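Side-chain contacts in probable Ni/Fe-hydrogenase 1 B-type cytochrome subunit (Escherichia coli K-12, PDB 6G94), which probably serves as the b-type cytochrome of hydrogenase 1, passing electrons through a heme in the inner membrane: residues 181-184 / 185-188; 141-144 / 145-148; 32-35 / 36-40. One frame throughout, in Å; residues are numbered along the deposited sequence.

Contact 1 of 3, residues 181-184 / 185-188; sequences HSWH and RLGM. With HEM (protoporphyrin IX containing Fe), chain B.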
loop_
_atom_site.group_PDB
_atom_site.type_symbol
_atom_site.label_atom_id
_atom_site.label_comp_id
_atom_site.label_asym_id
_atom_site.label_seq_id
_atom_site.Cartn_x
_atom_site.Cartn_y
_atom_site.Cartn_z
ATOM N N HIS I 181 6.869 -10.719 -37.190
ATOM C CA HIS I 181 5.712 -10.808 -36.305
ATOM C C HIS I 181 4.470 -10.250 -36.952
ATOM O O HIS I 181 3.370 -10.759 -36.743
ATOM C CB HIS I 181 5.950 -10.027 -35.017
ATOM C CG HIS I 181 6.566 -10.842 -33.926
ATOM N ND1 HIS I 181 5.827 -11.367 -32.887
ATOM C CD2 HIS I 181 7.845 -11.239 -33.722
ATOM C CE1 HIS I 181 6.626 -12.038 -32.081
ATOM N NE2 HIS I 181 7.852 -11.987 -32.572
ATOM N N SER I 182 4.649 -9.185 -37.727
ATOM C CA SER I 182 3.528 -8.459 -38.310
ATOM C C SER I 182 2.967 -9.234 -39.486
ATOM O O SER I 182 1.771 -9.468 -39.543
ATOM C CB SER I 182 3.942 -7.040 -38.710
ATOM O OG SER I 182 3.875 -6.160 -37.589
ATOM N N TRP I 183 3.842 -9.649 -40.398
ATOM C CA TRP I 183 3.455 -10.483 -41.525
ATOM C C TRP I 183 2.905 -11.842 -41.096
ATOM O O TRP I 183 1.990 -12.359 -41.730
ATOM C CB TRP I 183 4.630 -10.667 -42.474
ATOM C CG TRP I 183 4.894 -9.461 -43.322
ATOM C CD1 TRP I 183 5.895 -8.574 -43.164
ATOM C CD2 TRP I 183 4.143 -9.018 -44.466
ATOM N NE1 TRP I 183 5.840 -7.609 -44.134
ATOM C CE2 TRP I 183 4.766 -7.850 -44.949
ATOM C CE3 TRP I 183 3.008 -9.498 -45.135
ATOM C CZ2 TRP I 183 4.299 -7.144 -46.072
ATOM C CZ3 TRP I 183 2.543 -8.798 -46.245
ATOM C CH2 TRP I 183 3.191 -7.632 -46.700
ATOM N N HIS I 184 3.465 -12.408 -40.026
ATOM C CA HIS I 184 2.934 -13.625 -39.407
ATOM C C HIS I 184 1.517 -13.400 -38.900
ATOM O O HIS I 184 0.646 -14.220 -39.159
ATOM C CB HIS I 184 3.845 -14.111 -38.267
ATOM C CG HIS I 184 3.561 -15.509 -37.788
ATOM N ND1 HIS I 184 3.917 -16.633 -38.505
ATOM C CD2 HIS I 184 3.003 -15.961 -36.637
ATOM C CE1 HIS I 184 3.576 -17.712 -37.821
ATOM N NE2 HIS I 184 3.029 -17.334 -36.682
ATOM N N ARG I 185 1.271 -12.296 -38.202
ATOM C CA ARG I 185 -0.074 -12.014 -37.694
ATOM C C ARG I 185 -1.060 -11.763 -38.838
ATOM O O ARG I 185 -2.237 -12.121 -38.745
ATOM C CB ARG I 185 -0.068 -10.832 -36.715
ATOM C CG ARG I 185 -1.463 -10.337 -36.346
ATOM C CD ARG I 185 -1.482 -9.482 -35.104
ATOM N NE ARG I 185 -1.834 -10.285 -33.943
ATOM C CZ ARG I 185 -2.993 -10.198 -33.301
ATOM N NH1 ARG I 185 -3.228 -10.976 -32.263
ATOM N NH2 ARG I 185 -3.928 -9.351 -33.699
ATOM N N LEU I 186 -0.573 -11.169 -39.922
ATOM C CA LEU I 186 -1.410 -10.898 -41.090
ATOM C C LEU I 186 -1.851 -12.212 -41.734
ATOM O O LEU I 186 -3.028 -12.379 -42.049
ATOM C CB LEU I 186 -0.678 -10.013 -42.111
ATOM C CG LEU I 186 -1.415 -9.700 -43.409
ATOM C CD1 LEU I 186 -2.698 -8.907 -43.159
ATOM C CD2 LEU I 186 -0.503 -9.002 -44.402
ATOM N N GLY I 187 -0.911 -13.136 -41.893
ATOM C CA GLY I 187 -1.164 -14.447 -42.469
ATOM C C GLY I 187 -2.303 -15.131 -41.767
ATOM O O GLY I 187 -3.154 -15.716 -42.395
ATOM N N MET I 188 -2.321 -15.030 -40.453
ATOM C CA MET I 188 -3.385 -15.579 -39.658
ATOM C C MET I 188 -4.758 -15.010 -39.987
ATOM O O MET I 188 -5.741 -15.722 -39.936
ATOM C CB MET I 188 -3.064 -15.352 -38.201
ATOM C CG MET I 188 -4.116 -15.818 -37.244
ATOM S SD MET I 188 -4.775 -14.425 -36.370
ATOM C CE MET I 188 -5.846 -15.295 -35.242
HETATM C CHA HEM B . 3.084 -16.036 -33.019
HETATM C CHB HEM B . -0.683 -17.627 -35.483
HETATM C CHC HEM B . 2.025 -21.118 -37.373
HETATM C CHD HEM B . 5.612 -19.873 -34.429
HETATM C C1A HEM B . 1.879 -16.130 -33.637
HETATM C C2A HEM B . 0.965 -15.075 -33.676
HETATM C C3A HEM B . -0.099 -15.507 -34.373
HETATM C C4A HEM B . 0.160 -16.832 -34.755
HETATM C CMA HEM B . -1.340 -14.696 -34.659
HETATM C CAA HEM B . 1.130 -13.721 -33.023
HETATM C CBA HEM B . 1.939 -12.753 -33.863
HETATM C CGA HEM B . 2.041 -11.440 -33.153
HETATM O O1A HEM B . 1.080 -10.686 -32.963
HETATM O O2A HEM B . 3.143 -11.079 -32.737
HETATM C C1B HEM B . -0.248 -18.719 -36.244
HETATM C C2B HEM B . -1.077 -19.398 -37.181
HETATM C C3B HEM B . -0.302 -20.368 -37.719
HETATM C C4B HEM B . 0.997 -20.263 -37.072
HETATM C CMB HEM B . -2.518 -19.080 -37.506
HETATM C CAB HEM B . -0.605 -21.373 -38.746
HETATM C CBB HEM B . -1.837 -21.584 -39.168
HETATM C C1C HEM B . 3.231 -21.126 -36.686
HETATM C C2C HEM B . 4.229 -22.092 -36.825
HETATM C C3C HEM B . 5.246 -21.727 -35.994
HETATM C C4C HEM B . 4.856 -20.536 -35.345
HETATM C CMC HEM B . 4.221 -23.293 -37.740
HETATM C CAC HEM B . 6.512 -22.468 -35.828
HETATM C CBC HEM B . 6.866 -22.941 -34.641
HETATM C C1D HEM B . 5.193 -18.692 -33.854
HETATM C C2D HEM B . 6.089 -17.940 -32.989
HETATM C C3D HEM B . 5.383 -16.856 -32.576
HETATM C C4D HEM B . 4.067 -16.977 -33.221
HETATM C CMD HEM B . 7.497 -18.359 -32.646
HETATM C CAD HEM B . 5.803 -15.721 -31.656
HETATM C CBD HEM B . 6.320 -16.217 -30.309
HETATM C CGD HEM B . 6.666 -15.130 -29.325
HETATM O O1D HEM B . 7.690 -14.445 -29.445
HETATM O O2D HEM B . 5.934 -14.914 -28.357
HETATM N NA HEM B . 1.394 -17.199 -34.331
HETATM N NB HEM B . 0.964 -19.266 -36.208
HETATM N NC HEM B . 3.610 -20.227 -35.747
HETATM N ND HEM B . 4.003 -18.085 -33.976
HETATM FE FE HEM B . 2.557 -18.635 -34.989
#
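His-181 and Arg-185 sit one turn apart on helix 177-203 and share a heme propionate, one oxygen each. His-181 ND1 donates to HEM O2A at 2.7 Å. The bond is almost straight, at 174°, and the oxygen lies in the ring plane at the imidazole edge. Arg-185 NE reaches the other oxygen, HEM O1A, at 3.1 Å, but this bond is weak and bent. The arginine chain turns at chi3 (-97°), which swings NE to the propionate. Its NH2 forms a salt bridge with an acidic side chain of another protein's chain, so the guanidinium has partners on both the heme and the neighbouring protein. The backbone bond from Arg-185 N to His-181 O joins the same two residues.

Metal binding falls to His-184. Its NE2 lies 2.2 Å from the heme iron, HEM FE. CG stands anti to the backbone N (chi1 -167°), which carries the imidazole to the heme. The other ring nitrogen, ND1, is hydrogen-bonded to Thr-146, which limits how the ring can turn.

The apolar contacts are of two kinds. At the heme, Met-188 CG packs on the methyl HEM CMB at 3.6 Å. On a side of the helix turned away from the heme, Trp-183 and Leu-186 lie side by side and point the same way, with Trp-183 CZ3 3.6 Å from Leu-186 CD2.

His-63 supplies the second iron ligand. The arrangement is thus a bis-histidine heme site between transmembrane helices, as in membrane cytochromes of the b561 type.

Contact 2 of 3, residues 141-144 / 145-148; sequences VFMI and ITGF. With HEM (protoporphyrin IX containing Fe), chain B.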
loop_
_atom_site.group_PDB
_atom_site.type_symbol
_atom_site.label_atom_id
_atom_site.label_comp_id
_atom_site.label_asym_id
_atom_site.label_seq_id
_atom_site.Cartn_x
_atom_site.Cartn_y
_atom_site.Cartn_z
ATOM N N VAL I 141 2.315 -22.507 -45.601
ATOM C CA VAL I 141 3.754 -22.683 -45.735
ATOM C C VAL I 141 4.463 -21.395 -45.393
ATOM O O VAL I 141 5.579 -21.405 -44.863
ATOM C CB VAL I 141 4.133 -23.162 -47.148
ATOM C CG1 VAL I 141 5.632 -23.100 -47.375
ATOM C CG2 VAL I 141 3.636 -24.588 -47.365
ATOM N N PHE I 142 3.792 -20.284 -45.661
ATOM C CA PHE I 142 4.307 -18.970 -45.309
ATOM C C PHE I 142 4.243 -18.822 -43.787
ATOM O O PHE I 142 5.201 -18.361 -43.158
ATOM C CB PHE I 142 3.518 -17.861 -46.032
ATOM C CG PHE I 142 4.001 -16.467 -45.721
ATOM C CD1 PHE I 142 5.216 -15.999 -46.245
ATOM C CD2 PHE I 142 3.261 -15.630 -44.883
ATOM C CE1 PHE I 142 5.680 -14.725 -45.942
ATOM C CE2 PHE I 142 3.720 -14.357 -44.582
ATOM C CZ PHE I 142 4.922 -13.902 -45.118
ATOM N N MET I 143 3.126 -19.256 -43.204
ATOM C CA MET I 143 2.947 -19.278 -41.753
ATOM C C MET I 143 3.952 -20.184 -41.021
ATOM O O MET I 143 4.110 -20.102 -39.793
ATOM C CB MET I 143 1.517 -19.687 -41.417
ATOM C CG MET I 143 0.527 -18.593 -41.714
ATOM S SD MET I 143 1.053 -17.061 -40.926
ATOM C CE MET I 143 0.199 -17.211 -39.365
ATOM N N ILE I 144 4.627 -21.038 -41.790
ATOM C CA ILE I 144 5.596 -21.990 -41.269
ATOM C C ILE I 144 6.988 -21.400 -41.428
ATOM O O ILE I 144 7.766 -21.394 -40.463
ATOM C CB ILE I 144 5.481 -23.379 -41.953
ATOM C CG1 ILE I 144 4.270 -24.153 -41.378
ATOM C CG2 ILE I 144 6.787 -24.169 -41.813
ATOM C CD1 ILE I 144 3.889 -25.431 -42.114
ATOM N N ILE I 145 7.292 -20.905 -42.633
ATOM C CA ILE I 145 8.573 -20.250 -42.890
ATOM C C ILE I 145 8.771 -19.060 -41.949
ATOM O O ILE I 145 9.837 -18.917 -41.363
ATOM C CB ILE I 145 8.700 -19.792 -44.348
ATOM C CG1 ILE I 145 8.678 -20.990 -45.272
ATOM C CG2 ILE I 145 10.001 -19.045 -44.570
ATOM C CD1 ILE I 145 8.353 -20.614 -46.696
ATOM N N THR I 146 7.733 -18.235 -41.795
ATOM C CA THR I 146 7.770 -17.093 -40.883
ATOM C C THR I 146 7.700 -17.506 -39.410
ATOM O O THR I 146 8.438 -16.971 -38.581
ATOM C CB THR I 146 6.664 -16.043 -41.183
ATOM O OG1 THR I 146 5.364 -16.558 -40.870
ATOM C CG2 THR I 146 6.710 -15.606 -42.629
ATOM N N GLY I 147 6.801 -18.442 -39.092
ATOM C CA GLY I 147 6.615 -18.940 -37.729
ATOM C C GLY I 147 7.862 -19.570 -37.133
ATOM O O GLY I 147 8.132 -19.397 -35.943
ATOM N N PHE I 148 8.630 -20.279 -37.969
ATOM C CA PHE I 148 9.866 -20.933 -37.542
ATOM C C PHE I 148 11.053 -19.997 -37.494
ATOM O O PHE I 148 11.997 -20.232 -36.735
ATOM C CB PHE I 148 10.204 -22.130 -38.433
ATOM C CG PHE I 148 9.669 -23.417 -37.914
ATOM C CD1 PHE I 148 10.251 -24.022 -36.821
ATOM C CD2 PHE I 148 8.555 -23.996 -38.482
ATOM C CE1 PHE I 148 9.743 -25.193 -36.304
ATOM C CE2 PHE I 148 8.039 -25.172 -37.980
ATOM C CZ PHE I 148 8.635 -25.771 -36.884
HETATM C CHA HEM B . 3.084 -16.036 -33.019
HETATM C CHB HEM B . -0.683 -17.627 -35.483
HETATM C CHC HEM B . 2.025 -21.118 -37.373
HETATM C CHD HEM B . 5.612 -19.873 -34.429
HETATM C C1A HEM B . 1.879 -16.130 -33.637
HETATM C C2A HEM B . 0.965 -15.075 -33.676
HETATM C C3A HEM B . -0.099 -15.507 -34.373
HETATM C C4A HEM B . 0.160 -16.832 -34.755
HETATM C CMA HEM B . -1.340 -14.696 -34.659
HETATM C CAA HEM B . 1.130 -13.721 -33.023
HETATM C CBA HEM B . 1.939 -12.753 -33.863
HETATM C CGA HEM B . 2.041 -11.440 -33.153
HETATM O O1A HEM B . 1.080 -10.686 -32.963
HETATM O O2A HEM B . 3.143 -11.079 -32.737
HETATM C C1B HEM B . -0.248 -18.719 -36.244
HETATM C C2B HEM B . -1.077 -19.398 -37.181
HETATM C C3B HEM B . -0.302 -20.368 -37.719
HETATM C C4B HEM B . 0.997 -20.263 -37.072
HETATM C CMB HEM B . -2.518 -19.080 -37.506
HETATM C CAB HEM B . -0.605 -21.373 -38.746
HETATM C CBB HEM B . -1.837 -21.584 -39.168
HETATM C C1C HEM B . 3.231 -21.126 -36.686
HETATM C C2C HEM B . 4.229 -22.092 -36.825
HETATM C C3C HEM B . 5.246 -21.727 -35.994
HETATM C C4C HEM B . 4.856 -20.536 -35.345
HETATM C CMC HEM B . 4.221 -23.293 -37.740
HETATM C CAC HEM B . 6.512 -22.468 -35.828
HETATM C CBC HEM B . 6.866 -22.941 -34.641
HETATM C C1D HEM B . 5.193 -18.692 -33.854
HETATM C C2D HEM B . 6.089 -17.940 -32.989
HETATM C C3D HEM B . 5.383 -16.856 -32.576
HETATM C C4D HEM B . 4.067 -16.977 -33.221
HETATM C CMD HEM B . 7.497 -18.359 -32.646
HETATM C CAD HEM B . 5.803 -15.721 -31.656
HETATM C CBD HEM B . 6.320 -16.217 -30.309
HETATM C CGD HEM B . 6.666 -15.130 -29.325
HETATM O O1D HEM B . 7.690 -14.445 -29.445
HETATM O O2D HEM B . 5.934 -14.914 -28.357
HETATM N NA HEM B . 1.394 -17.199 -34.331
HETATM N NB HEM B . 0.964 -19.266 -36.208
HETATM N NC HEM B . 3.610 -20.227 -35.747
HETATM N ND HEM B . 4.003 -18.085 -33.976
HETATM FE FE HEM B . 2.557 -18.635 -34.989
#
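Ile-144 and Phe-148 run side by side toward the heme, with Ile-144 CG2 3.8 Å from Phe-148 CD2. One face of the Phe-148 ring takes the vinyl carbon HEM CAC, which sits 3.6 Å above the ring plane and over its centre. The carbonyl oxygen of Ile-144 lies at the ring edge, in plane. Ile-144 CG1 meets the neighbouring methyl, HEM CMC, so the two side chains hold adjacent substituents of one pyrrole, ring C. With an alanine in place of Phe-148, the vinyl is likely to lose its aromatic cover and be freer to turn. Met-143 folds back at chi2 and chi3 and sets CE 3.3 Å from HEM C2B. Next to pyrrole C, on its other side from Met-143, Gly-147 O lies 3.0 Å from HEM CHD.

All these groups belong to helix 130-151, one of the transmembrane helices that enclose the heme in this b561-type bundle. Thr-146 lies in the second shell. Its OG1 donates to Phe-142 O at 2.9 Å, the same oxygen that accepts from Thr-146 N, so one carbonyl takes two bonds from one residue. OG1 sits between the backbone N and the carbonyl carbon (chi1 69°), which brings it within bonding distance of that oxygen. Its second partner is the heme ligand His-184. The threonine methyl is used too: Thr-146 CG2 makes a CH-pi contact over a face of Phe-142, 3.6 Å from the ring centroid. Farther out, Val-141 CG1 and Ile-145 CD1 touch at 3.7 Å.

Contact 3 of 3, residues 32-35 / 36-40; sequences LMVT and GYFIG. With HEM (protoporphyrin IX containing Fe), chain B.
The ring of Phe-38 meets Val-34 obliquely, with Phe-38 CD2 3.1 Å from Val-34 O. One face of the same ring carries Tyr-37 CD2, which lies 3.5 Å above its plane and is offset toward the rim. In return, Phe-38 CZ lies in plane at the edge of the Tyr-37 ring. Residues 32-40 form the last turns of helix 20-40, a transmembrane helix that forms one wall of the heme pocket in the cytochrome b561 fold.

Its heme side is built differently. Leu-32 lays CB and CD2 against one pyrrole, with CD2 3.7 Å from HEM C4B. Gly-36 is close enough to the porphyrin that a CB there would run into HEM C4A. Its N bonds back to Leu-32 O.

Thr-35 OG1 is hydrogen-bonded to His-63 ND1, which probably helps orient that iron ligand, and to Val-31 O. A chi1 of 59° turns OG1 so that it can meet both. Ile-39 follows Thr-35 by one turn and places CG2 3.5 Å from the propionate oxygen HEM O2D. At the end of the helix Gly-40 CA lies 3.3 Å from HEM O1A.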
loop_
_atom_site.group_PDB
_atom_site.type_symbol
_atom_site.label_atom_id
_atom_site.label_comp_id
_atom_site.label_asym_id
_atom_site.label_seq_id
_atom_site.Cartn_x
_atom_site.Cartn_y
_atom_site.Cartn_z
ATOM N N LEU I 32 -3.643 -22.827 -33.312
ATOM C CA LEU I 32 -2.628 -21.865 -33.717
ATOM C C LEU I 32 -3.203 -20.461 -33.891
ATOM O O LEU I 32 -2.489 -19.475 -33.731
ATOM C CB LEU I 32 -1.947 -22.315 -35.003
ATOM C CG LEU I 32 -0.898 -23.407 -34.853
ATOM C CD1 LEU I 32 -0.759 -24.169 -36.150
ATOM C CD2 LEU I 32 0.444 -22.840 -34.428
ATOM N N MET I 33 -4.500 -20.384 -34.202
ATOM C CA MET I 33 -5.217 -19.116 -34.358
ATOM C C MET I 33 -5.593 -18.540 -33.004
ATOM O O MET I 33 -5.099 -17.488 -32.630
ATOM C CB MET I 33 -6.470 -19.309 -35.212
ATOM C CG MET I 33 -6.182 -19.515 -36.695
ATOM S SD MET I 33 -7.606 -19.374 -37.809
ATOM C CE MET I 33 -8.948 -20.094 -36.850
ATOM N N VAL I 34 -6.458 -19.237 -32.269
ATOM C CA VAL I 34 -6.803 -18.827 -30.907
ATOM C C VAL I 34 -5.585 -18.474 -30.019
ATOM O O VAL I 34 -5.632 -17.487 -29.282
ATOM C CB VAL I 34 -7.667 -19.891 -30.213
ATOM C CG1 VAL I 34 -8.028 -19.450 -28.809
ATOM C CG2 VAL I 34 -8.925 -20.129 -31.004
ATOM N N THR I 35 -4.495 -19.245 -30.117
ATOM C CA THR I 35 -3.297 -18.970 -29.288
ATOM C C THR I 35 -2.496 -17.817 -29.853
ATOM O O THR I 35 -2.147 -16.890 -29.117
ATOM C CB THR I 35 -2.327 -20.176 -29.073
ATOM O OG1 THR I 35 -1.834 -20.659 -30.327
ATOM C CG2 THR I 35 -2.998 -21.286 -28.323
ATOM N N GLY I 36 -2.200 -17.876 -31.150
ATOM C CA GLY I 36 -1.420 -16.829 -31.803
ATOM C C GLY I 36 -2.063 -15.446 -31.697
ATOM O O GLY I 36 -1.372 -14.420 -31.589
ATOM N N TYR I 37 -3.399 -15.425 -31.730
ATOM C CA TYR I 37 -4.151 -14.206 -31.493
ATOM C C TYR I 37 -3.741 -13.555 -30.166
ATOM O O TYR I 37 -3.443 -12.372 -30.128
ATOM C CB TYR I 37 -5.662 -14.479 -31.510
ATOM C CG TYR I 37 -6.474 -13.221 -31.317
ATOM C CD1 TYR I 37 -6.530 -12.255 -32.324
ATOM C CD2 TYR I 37 -7.154 -12.976 -30.118
ATOM C CE1 TYR I 37 -7.248 -11.086 -32.153
ATOM C CE2 TYR I 37 -7.875 -11.804 -29.938
ATOM C CZ TYR I 37 -7.918 -10.865 -30.961
ATOM O OH TYR I 37 -8.619 -9.697 -30.815
ATOM N N PHE I 38 -3.730 -14.349 -29.095
ATOM C CA PHE I 38 -3.436 -13.871 -27.754
ATOM C C PHE I 38 -1.941 -13.694 -27.435
ATOM O O PHE I 38 -1.593 -13.132 -26.397
ATOM C CB PHE I 38 -4.106 -14.780 -26.733
ATOM C CG PHE I 38 -5.588 -14.675 -26.736
ATOM C CD1 PHE I 38 -6.204 -13.441 -26.652
ATOM C CD2 PHE I 38 -6.378 -15.815 -26.827
ATOM C CE1 PHE I 38 -7.587 -13.341 -26.666
ATOM C CE2 PHE I 38 -7.765 -15.729 -26.840
ATOM C CZ PHE I 38 -8.371 -14.482 -26.767
ATOM N N ILE I 39 -1.064 -14.152 -28.323
ATOM C CA ILE I 39 0.347 -13.809 -28.214
ATOM C C ILE I 39 0.539 -12.346 -28.594
ATOM O O ILE I 39 1.407 -11.676 -28.065
ATOM C CB ILE I 39 1.234 -14.752 -29.061
ATOM C CG1 ILE I 39 1.253 -16.161 -28.425
ATOM C CG2 ILE I 39 2.655 -14.218 -29.228
ATOM C CD1 ILE I 39 1.754 -17.280 -29.317
ATOM N N GLY I 40 -0.310 -11.840 -29.478
ATOM C CA GLY I 40 -0.194 -10.476 -29.969
ATOM C C GLY I 40 -1.117 -9.513 -29.235
ATOM O O GLY I 40 -0.720 -8.390 -28.905
HETATM C CHA HEM B . 3.084 -16.036 -33.019
HETATM C CHB HEM B . -0.683 -17.627 -35.483
HETATM C CHC HEM B . 2.025 -21.118 -37.373
HETATM C CHD HEM B . 5.612 -19.873 -34.429
HETATM C C1A HEM B . 1.879 -16.130 -33.637
HETATM C C2A HEM B . 0.965 -15.075 -33.676
HETATM C C3A HEM B . -0.099 -15.507 -34.373
HETATM C C4A HEM B . 0.160 -16.832 -34.755
HETATM C CMA HEM B . -1.340 -14.696 -34.659
HETATM C CAA HEM B . 1.130 -13.721 -33.023
HETATM C CBA HEM B . 1.939 -12.753 -33.863
HETATM C CGA HEM B . 2.041 -11.440 -33.153
HETATM O O1A HEM B . 1.080 -10.686 -32.963
HETATM O O2A HEM B . 3.143 -11.079 -32.737
HETATM C C1B HEM B . -0.248 -18.719 -36.244
HETATM C C2B HEM B . -1.077 -19.398 -37.181
HETATM C C3B HEM B . -0.302 -20.368 -37.719
HETATM C C4B HEM B . 0.997 -20.263 -37.072
HETATM C CMB HEM B . -2.518 -19.080 -37.506
HETATM C CAB HEM B . -0.605 -21.373 -38.746
HETATM C CBB HEM B . -1.837 -21.584 -39.168
HETATM C C1C HEM B . 3.231 -21.126 -36.686
HETATM C C2C HEM B . 4.229 -22.092 -36.825
HETATM C C3C HEM B . 5.246 -21.727 -35.994
HETATM C C4C HEM B . 4.856 -20.536 -35.345
HETATM C CMC HEM B . 4.221 -23.293 -37.740
HETATM C CAC HEM B . 6.512 -22.468 -35.828
HETATM C CBC HEM B . 6.866 -22.941 -34.641
HETATM C C1D HEM B . 5.193 -18.692 -33.854
HETATM C C2D HEM B . 6.089 -17.940 -32.989
HETATM C C3D HEM B . 5.383 -16.856 -32.576
HETATM C C4D HEM B . 4.067 -16.977 -33.221
HETATM C CMD HEM B . 7.497 -18.359 -32.646
HETATM C CAD HEM B . 5.803 -15.721 -31.656
HETATM C CBD HEM B . 6.320 -16.217 -30.309
HETATM C CGD HEM B . 6.666 -15.130 -29.325
HETATM O O1D HEM B . 7.690 -14.445 -29.445
HETATM O O2D HEM B . 5.934 -14.914 -28.357
HETATM N NA HEM B . 1.394 -17.199 -34.331
HETATM N NB HEM B . 0.964 -19.266 -36.208
HETATM N NC HEM B . 3.610 -20.227 -35.747
HETATM N ND HEM B . 4.003 -18.085 -33.976
HETATM FE FE HEM B . 2.557 -18.635 -34.989
#

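Each contact lies within one helix (177-203, 130-151 and 20-40), and all meet one heme. Contact 1 is almost wholly buried, contact 2 mostly, with Ile-145 exposed, and contact 3 only partly. Polar chemistry is concentrated in contact 1, where an iron ligand and two propionate partners come from one turn. Contact 2 is mainly apolar around the vinyl and methyl groups. Contacts 2 and 3 both bring a glycine backbone to the porphyrin, and contact 3 adds Leu-32 and Ile-39. Threonines in contacts 2 and 3 play matching parts, each bonded to a different heme-ligand histidine. Contact 1 touches both others: Met-143 CE packs on His-184, and Met-188 on Met-33. Contacts 2 and 3 stay about 7 Å apart at their nearest atoms.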